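Local coordinates for flagellar pocket-related cytoskeletal protein (PDB 6SJQ) that probably binds partner proteins through its ubiquitin-fold N-terminal domain as a component of the trypanosome flagellar pocket collar, at residues Ile64-Glu69 and Lys73-Ile78; Tyr86-Val91 and Lys104-Ala109. All blocks are in the same frame, centred on the assembly; numbering follows the deposited sequence.

Contact 1 (Ile64-Glu69 and Lys73-Ile78)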
ATOM      1  N   ILE A  64      -4.112  -0.664  -8.277  1.00 16.23           N
ATOM      2  CA  ILE A  64      -2.974  -1.317  -7.659  1.00 11.08           C
ATOM      3  C   ILE A  64      -2.116  -1.859  -8.785  1.00 12.55           C
ATOM      4  O   ILE A  64      -2.629  -2.523  -9.688  1.00 12.38           O
ATOM      5  CB  ILE A  64      -3.414  -2.476  -6.742  1.00 11.88           C
ATOM      6  CG1 ILE A  64      -4.247  -1.926  -5.570  1.00 15.29           C
ATOM      7  CG2 ILE A  64      -2.203  -3.196  -6.183  1.00 11.36           C
ATOM      8  CD1 ILE A  64      -4.749  -3.001  -4.613  1.00 17.68           C
ATOM      9  N   LYS A  65      -0.821  -1.557  -8.746  1.00 11.56           N
ATOM     10  CA  LYS A  65       0.126  -2.197  -9.659  1.00 11.69           C
ATOM     11  C   LYS A  65       1.098  -3.102  -8.917  1.00 13.51           C
ATOM     12  O   LYS A  65       1.398  -2.878  -7.750  1.00 13.53           O
ATOM     13  CB  LYS A  65       0.916  -1.139 -10.423  1.00 12.62           C
ATOM     14  CG  LYS A  65       0.062  -0.304 -11.360  1.00 14.10           C
ATOM     15  CD  LYS A  65       0.937   0.494 -12.290  1.00 14.97           C
ATOM     16  CE  LYS A  65       0.102   1.361 -13.203  1.00 20.04           C
ATOM     17  NZ  LYS A  65       1.016   2.093 -14.127  1.00 18.20           N
ATOM     18  N   MET A  66       1.608  -4.115  -9.616  1.00 10.81           N
ATOM     19  CA  MET A  66       2.608  -5.023  -9.073  1.00 12.37           C
ATOM     20  C   MET A  66       3.851  -4.901  -9.933  1.00 13.11           C
ATOM     21  O   MET A  66       3.754  -4.815 -11.160  1.00 14.32           O
ATOM     22  CB  MET A  66       2.098  -6.475  -9.160  1.00 10.27           C
ATOM     23  CG  MET A  66       3.092  -7.552  -8.611  1.00 10.59           C
ATOM     24  SD  MET A  66       2.498  -9.298  -8.788  1.00  7.22           S
ATOM     25  CE  MET A  66       2.666  -9.496 -10.547  1.00 32.51           C
ATOM     26  N   TYR A  67       5.026  -4.880  -9.317  1.00 10.48           N
ATOM     27  CA  TYR A  67       6.221  -4.949 -10.145  1.00 10.98           C
ATOM     28  C   TYR A  67       6.464  -6.418 -10.464  1.00 16.64           C
ATOM     29  O   TYR A  67       6.731  -7.230  -9.563  1.00 13.29           O
ATOM     30  CB  TYR A  67       7.433  -4.317  -9.471  1.00 13.53           C
ATOM     31  CG  TYR A  67       8.629  -4.406 -10.377  1.00 13.16           C
ATOM     32  CD1 TYR A  67       8.751  -3.546 -11.458  1.00 15.14           C
ATOM     33  CD2 TYR A  67       9.600  -5.374 -10.186  1.00 17.26           C
ATOM     34  CE1 TYR A  67       9.812  -3.637 -12.314  1.00 15.69           C
ATOM     35  CE2 TYR A  67      10.682  -5.465 -11.031  1.00 19.29           C
ATOM     36  CZ  TYR A  67      10.773  -4.586 -12.095  1.00 19.71           C
ATOM     37  OH  TYR A  67      11.826  -4.648 -12.972  1.00 21.45           O
ATOM     38  N   ASP A  68       6.354  -6.757 -11.747  1.00 15.64           N
ATOM     39  CA  ASP A  68       6.488  -8.142 -12.202  1.00 13.65           C
ATOM     40  C   ASP A  68       7.939  -8.394 -12.616  1.00 13.67           C
ATOM     41  O   ASP A  68       8.392  -7.877 -13.640  1.00 16.34           O
ATOM     42  CB  ASP A  68       5.533  -8.392 -13.385  1.00 13.84           C
ATOM     43  CG  ASP A  68       5.382  -9.873 -13.713  1.00 20.06           C
ATOM     44  OD1 ASP A  68       6.390 -10.609 -13.658  1.00 27.29           O
ATOM     45  OD2 ASP A  68       4.246 -10.316 -13.994  1.00 24.29           O
ATOM     46  N   GLU A  69       8.665  -9.196 -11.842  1.00 17.05           N
ATOM     47  CA  GLU A  69      10.060  -9.457 -12.158  1.00 16.29           C
ATOM     48  C   GLU A  69      10.195 -10.301 -13.409  1.00 17.88           C
ATOM     49  O   GLU A  69      11.206 -10.206 -14.091  1.00 19.05           O
ATOM     50  CB  GLU A  69      10.777 -10.142 -10.995  1.00 20.37           C
ATOM     51  CG  GLU A  69      10.979  -9.285  -9.772  1.00 23.23           C
ATOM     52  CD  GLU A  69      11.843 -10.004  -8.737  1.00 34.01           C
ATOM     53  OE1 GLU A  69      12.443 -11.044  -9.081  1.00 36.83           O
ATOM     54  OE2 GLU A  69      11.929  -9.525  -7.593  1.00 45.68           O
ATOM     55  N   LYS A  73       8.575  -5.150 -15.397  1.00 18.93           N
ATOM     56  CA  LYS A  73       7.812  -3.918 -15.506  1.00 23.01           C
ATOM     57  C   LYS A  73       6.661  -3.938 -14.520  1.00 16.87           C
ATOM     58  O   LYS A  73       6.278  -4.996 -14.001  1.00 16.36           O
ATOM     59  CB  LYS A  73       7.270  -3.722 -16.923  1.00 20.17           C
ATOM     60  CG  LYS A  73       6.363  -4.842 -17.398  1.00 25.26           C
ATOM     61  CD  LYS A  73       5.758  -4.518 -18.769  1.00 31.37           C
ATOM     62  CE  LYS A  73       5.007  -5.719 -19.331  1.00 48.50           C
ATOM     63  NZ  LYS A  73       4.482  -5.484 -20.708  1.00 51.71           N
ATOM     64  N   TRP A  74       6.128  -2.752 -14.268  1.00 17.92           N
ATOM     65  CA  TRP A  74       4.933  -2.601 -13.462  1.00 14.74           C
ATOM     66  C   TRP A  74       3.703  -2.945 -14.305  1.00 20.28           C
ATOM     67  O   TRP A  74       3.536  -2.447 -15.441  1.00 20.89           O
ATOM     68  CB  TRP A  74       4.847  -1.168 -12.940  1.00 15.71           C
ATOM     69  CG  TRP A  74       5.879  -0.795 -11.896  1.00 16.05           C
ATOM     70  CD1 TRP A  74       7.084  -0.200 -12.115  1.00 14.35           C
ATOM     71  CD2 TRP A  74       5.764  -0.950 -10.471  1.00 17.82           C
ATOM     72  NE1 TRP A  74       7.737   0.013 -10.925  1.00 15.77           N
ATOM     73  CE2 TRP A  74       6.953  -0.450  -9.901  1.00 13.48           C
ATOM     74  CE3 TRP A  74       4.775  -1.480  -9.625  1.00 13.36           C
ATOM     75  CZ2 TRP A  74       7.179  -0.438  -8.525  1.00 15.83           C
ATOM     76  CZ3 TRP A  74       5.009  -1.486  -8.251  1.00 14.30           C
ATOM     77  CH2 TRP A  74       6.198  -0.963  -7.718  1.00 16.86           C
ATOM     78  N   VAL A  75       2.854  -3.814 -13.757  1.00 13.86           N
ATOM     79  CA  VAL A  75       1.594  -4.210 -14.400  1.00 13.70           C
ATOM     80  C   VAL A  75       0.418  -4.006 -13.440  1.00 15.92           C
ATOM     81  O   VAL A  75       0.602  -4.016 -12.220  1.00 15.48           O
ATOM     82  CB  VAL A  75       1.643  -5.683 -14.823  1.00 19.72           C
ATOM     83  CG1 VAL A  75       2.811  -5.909 -15.774  1.00 21.70           C
ATOM     84  CG2 VAL A  75       1.792  -6.578 -13.591  1.00 16.48           C
ATOM     85  N   ASP A  76      -0.791  -3.841 -13.970  1.00 13.46           N
ATOM     86  CA  ASP A  76      -1.966  -3.738 -13.112  1.00 16.34           C
ATOM     87  C   ASP A  76      -2.229  -5.055 -12.394  1.00 14.77           C
ATOM     88  O   ASP A  76      -2.055  -6.140 -12.963  1.00 14.00           O
ATOM     89  CB  ASP A  76      -3.213  -3.387 -13.922  1.00 16.55           C
ATOM     90  CG  ASP A  76      -3.278  -1.936 -14.288  1.00 23.04           C
ATOM     91  OD1 ASP A  76      -2.216  -1.285 -14.386  1.00 23.03           O
ATOM     92  OD2 ASP A  76      -4.406  -1.454 -14.479  1.00 27.23           O
ATOM     93  N   LEU A  77      -2.653  -4.973 -11.137  1.00 11.75           N
ATOM     94  CA  LEU A  77      -3.058  -6.184 -10.426  1.00 13.67           C
ATOM     95  C   LEU A  77      -4.534  -6.465 -10.718  1.00 12.24           C
ATOM     96  O   LEU A  77      -5.421  -5.768 -10.218  1.00 19.40           O
ATOM     97  CB  LEU A  77      -2.816  -6.047  -8.921  1.00 14.06           C
ATOM     98  CG  LEU A  77      -3.244  -7.256  -8.094  1.00 15.18           C
ATOM     99  CD1 LEU A  77      -2.500  -8.495  -8.538  1.00 16.14           C
ATOM    100  CD2 LEU A  77      -3.013  -6.986  -6.599  1.00 18.24           C
ATOM    101  N   ILE A  78      -4.780  -7.468 -11.553  1.00 14.31           N
ATOM    102  CA  ILE A  78      -6.118  -7.743 -12.090  1.00 14.59           C
ATOM    103  C   ILE A  78      -6.619  -9.166 -11.773  1.00 17.23           C
ATOM    104  O   ILE A  78      -7.817  -9.401 -11.674  1.00 19.94           O
ATOM    105  CB  ILE A  78      -6.130  -7.565 -13.634  1.00 24.63           C
ATOM    106  CG1 ILE A  78      -4.973  -8.355 -14.246  1.00 26.05           C
ATOM    107  CG2 ILE A  78      -6.015  -6.108 -14.012  1.00 32.87           C
ATOM    108  CD1 ILE A  78      -5.082  -8.638 -15.722  1.00 46.69           C
TER
HETATM  109  O   HOH W   1      -5.836  -2.475 -10.058  1.00 31.29           O
HETATM  110  O   HOH W   2       1.702   0.154 -16.015  1.00 40.80           O
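Tyr67 and Trp74 cross at about a right angle, the phenol ring turning its edge to the face of the indole. The centroids of the Tyr67 ring and the Trp74 five-membered ring lie 5.0 Å apart with planes inclined at 66°, an edge-to-face stack. Tyr67 CB completes the fit with a CH-pi contact, 3.7 Å from the centroid of the Trp74 six-membered ring and almost straight above it. With CG of Trp74 anti to its carbonyl carbon (chi1 -70°), the indole folds back over the partner strand: its CE3 comes within 3.4 Å of the backbone N of Tyr67, and its edge meets Lys65 O in the ring plane.

This aromatic pair lies on a beta hairpin in which strand 73-76 forms one margin of the mixed sheet of a ubiquitin fold. Met66 and Val75 make a hydrogen-bonded antiparallel pair, joined by Met66 N to Val75 O (2.8 Å) and by the return bond from Val75 N to Met66 O; Asp68 and Lys73 repeat the pattern nearer the turn. On the face carrying Met66, the CG2 branch of Val75 sits 3.6 Å from Met66 O, while the buried Met66 side chain packs on Cys87 and Leu89.

Beyond the paired residues, Ile64 and Leu77 run side by side in the same direction, CG2 of Ile64 lying 3.9 Å from CD2 of Leu77, and both also touch helix 31-49. A nearly straight bond (173°) from Leu77 N to Ile64 O holds the two segments together here. The extended Lys65 chain passes Asp76 with its NZ 4.7 Å from OD1 of Asp76, whose salt bridge goes instead to Lys63 through OD2. Lys65 NZ donates to a water that in turn donates to Trp74 O.

Contact 2 (Tyr86-Val91 and Lys104-Ala109)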
ATOM      1  N   TYR A  86       6.487 -11.936  -1.354  1.00 13.06           N
ATOM      2  CA  TYR A  86       7.343 -10.783  -1.161  1.00 16.78           C
ATOM      3  C   TYR A  86       7.405  -9.904  -2.391  1.00 12.90           C
ATOM      4  O   TYR A  86       8.309  -9.080  -2.519  1.00 17.47           O
ATOM      5  CB  TYR A  86       8.746 -11.158  -0.639  1.00 19.44           C
ATOM      6  CG  TYR A  86       9.226 -10.161   0.393  1.00 25.01           C
ATOM      7  CD1 TYR A  86      10.192  -9.219   0.079  1.00 27.90           C
ATOM      8  CD2 TYR A  86       8.675 -10.134   1.665  1.00 31.09           C
ATOM      9  CE1 TYR A  86      10.613  -8.286   1.016  1.00 34.71           C
ATOM     10  CE2 TYR A  86       9.095  -9.209   2.613  1.00 29.74           C
ATOM     11  CZ  TYR A  86      10.065  -8.289   2.283  1.00 33.73           C
ATOM     12  OH  TYR A  86      10.473  -7.360   3.221  1.00 35.81           O
ATOM     13  N   CYS A  87       6.422 -10.045  -3.276  1.00 13.60           N
ATOM     14  CA  CYS A  87       6.333  -9.135  -4.411  1.00 11.39           C
ATOM     15  C   CYS A  87       6.044  -7.707  -3.920  1.00 11.13           C
ATOM     16  O   CYS A  87       5.585  -7.506  -2.796  1.00 15.76           O
ATOM     17  CB  CYS A  87       5.300  -9.611  -5.430  1.00 10.34           C
ATOM     18  SG  CYS A  87       3.562  -9.409  -4.961  1.00 15.42           S
ATOM     19  N   GLN A  88       6.381  -6.725  -4.762  1.00 13.42           N
ATOM     20  CA  GLN A  88       6.172  -5.319  -4.450  1.00 10.39           C
ATOM     21  C   GLN A  88       4.970  -4.752  -5.200  1.00 13.21           C
ATOM     22  O   GLN A  88       4.900  -4.834  -6.426  1.00 11.74           O
ATOM     23  CB  GLN A  88       7.412  -4.506  -4.837  1.00 10.23           C
ATOM     24  CG  GLN A  88       7.256  -3.018  -4.503  1.00 12.17           C
ATOM     25  CD  GLN A  88       7.343  -2.757  -3.019  1.00 11.63           C
ATOM     26  OE1 GLN A  88       8.375  -3.028  -2.372  1.00 13.96           O
ATOM     27  NE2 GLN A  88       6.245  -2.259  -2.448  1.00 13.82           N
ATOM     28  N   LEU A  89       4.024  -4.180  -4.454  1.00 10.31           N
ATOM     29  CA  LEU A  89       2.859  -3.490  -5.013  1.00 13.25           C
ATOM     30  C   LEU A  89       2.949  -1.981  -4.768  1.00 12.63           C
ATOM     31  O   LEU A  89       3.575  -1.524  -3.810  1.00 11.81           O
ATOM     32  CB  LEU A  89       1.560  -4.005  -4.361  1.00 10.89           C
ATOM     33  CG  LEU A  89       1.287  -5.510  -4.372  1.00 13.92           C
ATOM     34  CD1 LEU A  89      -0.097  -5.775  -3.789  1.00 18.88           C
ATOM     35  CD2 LEU A  89       1.385  -6.052  -5.777  1.00 15.45           C
ATOM     36  N   TYR A  90       2.323  -1.200  -5.641  1.00 11.42           N
ATOM     37  CA  TYR A  90       2.147   0.225  -5.381  1.00 11.93           C
ATOM     38  C   TYR A  90       0.669   0.553  -5.519  1.00 10.67           C
ATOM     39  O   TYR A  90       0.019   0.125  -6.476  1.00 12.20           O
ATOM     40  CB  TYR A  90       2.948   1.063  -6.367  1.00 11.92           C
ATOM     41  CG  TYR A  90       2.822   2.547  -6.102  1.00 13.76           C
ATOM     42  CD1 TYR A  90       3.640   3.182  -5.176  1.00 14.10           C
ATOM     43  CD2 TYR A  90       1.879   3.310  -6.773  1.00 16.43           C
ATOM     44  CE1 TYR A  90       3.526   4.554  -4.939  1.00 16.12           C
ATOM     45  CE2 TYR A  90       1.767   4.668  -6.543  1.00 18.52           C
ATOM     46  CZ  TYR A  90       2.592   5.279  -5.636  1.00 17.86           C
ATOM     47  OH  TYR A  90       2.446   6.634  -5.418  1.00 28.60           O
ATOM     48  N   VAL A  91       0.130   1.325  -4.590  1.00  8.83           N
ATOM     49  CA  VAL A  91      -1.305   1.592  -4.600  1.00 10.81           C
ATOM     50  C   VAL A  91      -1.569   3.078  -4.829  1.00 13.11           C
ATOM     51  O   VAL A  91      -1.057   3.930  -4.081  1.00 12.70           O
ATOM     52  CB  VAL A  91      -1.955   1.136  -3.283  1.00 14.44           C
ATOM     53  CG1 VAL A  91      -3.481   1.296  -3.367  1.00 14.29           C
ATOM     54  CG2 VAL A  91      -1.604  -0.298  -3.006  1.00 12.16           C
ATOM     55  N   LYS A 104      10.046   9.281  -5.667  1.00 28.66           N
ATOM     56  CA  LYS A 104      10.932   8.978  -4.552  1.00 30.01           C
ATOM     57  C   LYS A 104      10.976   7.464  -4.433  1.00 32.64           C
ATOM     58  O   LYS A 104       9.952   6.793  -4.579  1.00 35.86           O
ATOM     59  CB  LYS A 104      10.433   9.610  -3.249  1.00 28.60           C
ATOM     60  CG  LYS A 104      10.526  11.121  -3.220  1.00 32.34           C
ATOM     61  CD  LYS A 104      10.068  11.670  -1.878  1.00 42.65           C
ATOM     62  CE  LYS A 104       9.893  13.172  -1.950  1.00 52.88           C
ATOM     63  NZ  LYS A 104       9.321  13.712  -0.695  1.00 42.06           N
ATOM     64  N   GLU A 105      12.158   6.912  -4.201  1.00 32.23           N
ATOM     65  CA  GLU A 105      12.298   5.461  -4.212  1.00 33.01           C
ATOM     66  C   GLU A 105      11.494   4.791  -3.098  1.00 24.80           C
ATOM     67  O   GLU A 105      11.265   5.365  -2.022  1.00 23.94           O
ATOM     68  CB  GLU A 105      13.767   5.055  -4.109  1.00 37.17           C
ATOM     69  CG  GLU A 105      14.378   5.327  -2.759  1.00 29.81           C
ATOM     70  CD  GLU A 105      15.888   5.497  -2.830  1.00 70.57           C
ATOM     71  OE1 GLU A 105      16.547   4.713  -3.549  1.00 74.28           O
ATOM     72  OE2 GLU A 105      16.417   6.418  -2.167  1.00 73.03           O
ATOM     73  N   ILE A 106      11.062   3.569  -3.371  1.00 24.26           N
ATOM     74  CA  ILE A 106      10.366   2.775  -2.379  1.00 19.19           C
ATOM     75  C   ILE A 106      11.375   2.270  -1.339  1.00 17.67           C
ATOM     76  O   ILE A 106      12.342   1.575  -1.676  1.00 24.81           O
ATOM     77  CB  ILE A 106       9.637   1.591  -3.053  1.00 18.85           C
ATOM     78  CG1 ILE A 106       8.582   2.101  -4.040  1.00 22.99           C
ATOM     79  CG2 ILE A 106       8.955   0.716  -2.009  1.00 18.53           C
ATOM     80  CD1 ILE A 106       7.925   0.989  -4.848  1.00 23.98           C
ATOM     81  N   PRO A 107      11.154   2.612  -0.063  1.00 20.76           N
ATOM     82  CA  PRO A 107      12.078   2.253   1.015  1.00 23.66           C
ATOM     83  C   PRO A 107      11.894   0.807   1.427  1.00 25.29           C
ATOM     84  O   PRO A 107      10.884   0.195   1.035  1.00 17.15           O
ATOM     85  CB  PRO A 107      11.648   3.182   2.159  1.00 23.79           C
ATOM     86  CG  PRO A 107      10.189   3.400   1.921  1.00 24.27           C
ATOM     87  CD  PRO A 107      10.036   3.444   0.422  1.00 20.83           C
ATOM     88  N   PRO A 108      12.858   0.253   2.187  1.00 24.82           N
ATOM     89  CA  PRO A 108      12.703  -1.094   2.737  1.00 18.49           C
ATOM     90  C   PRO A 108      11.400  -1.213   3.523  1.00 24.02           C
ATOM     91  O   PRO A 108      11.067  -0.317   4.311  1.00 23.85           O
ATOM     92  CB  PRO A 108      13.906  -1.227   3.684  1.00 26.54           C
ATOM     93  CG  PRO A 108      14.946  -0.335   3.084  1.00 33.62           C
ATOM     94  CD  PRO A 108      14.172   0.842   2.525  1.00 25.34           C
ATOM     95  N   ALA A 109      10.668  -2.304   3.306  1.00 22.16           N
ATOM     96  CA  ALA A 109       9.373  -2.510   3.950  1.00 18.43           C
ATOM     97  C   ALA A 109       9.454  -2.571   5.469  1.00 20.88           C
ATOM     98  O   ALA A 109      10.396  -3.136   6.021  1.00 22.76           O
ATOM     99  CB  ALA A 109       8.719  -3.781   3.425  1.00 18.82           C
TER
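Van der Waals contact alone joins the two segments directly, and most of it is between Gln88 and Ile106. The CG2 methyl of Ile106 lies across the flat side of the Gln88 amide, 3.8 Å from OE1 and 4.0 Å from both CD and NE2 of Gln88. A second point of contact is made by the other branch of Ile106, whose CD1 reaches Gln88 CG at 4.1 Å; the two side chains pass alongside, headed opposite ways. Gln88 leaves its strand with CG anti to the backbone N and then bends at chi2 (73°), bringing the amide beneath the isoleucine, and the last torsion turns its flat side to the methyl. Farther along, the phenol oxygen of Tyr86 touches the methyl of Ala109, OH to CB 4.0 Å.

In the ubiquitin fold of this domain, strand 87-92 runs between strands 6-14 and 63-68. Residues 104-109, an irregular stretch of the chain after that strand, return across the sheet on the side of Gln88 and Tyr90, while Leu89 and Val91 point to the other side. The segment may belong to the long structured loop described for this domain.

Hydrogen bonding fixes the polar groups around these contacts. Gln88 NE2 donates to Leu89 O at 3.1 Å, a nearly straight bond (169°) with Leu89 O lying in the plane of the Gln88 amide, and also to Asn20 OD1; the two bonds oppose rotation of the amide under the Ile106 methyl. Asn20, on strand 17-25, uses its ND2 to bond Pro107 O, and so links Gln88 to the returning chain. Tyr86 OH bonds Glu22 on the same strand, and Ala109 O bonds a glycerol that probably came from the crystallisation liquor.

How the contacts relate
After strands 6-14 and 17-25 and helix 31-49, contact 1 comes first: the chain leaves strand 63-68, turns through the four residues 69-72 and comes back as strand 73-76, closing a tight hairpin. Only then does contact 2 open, with strand 87-92 and a wider excursion that ends when residues 104-109 lie back against it. The two loops follow in series and neither crosses the other. They are joined because strands 63-68 and 87-92 are sheet neighbours, through backbone hydrogen bonds, Tyr90 N with Lys65 O and Tyr67 N with Gln88 O. Contact 1 thus adds the marginal strand, whereas contact 2 ties the later loop to the sheet near strand 17-25.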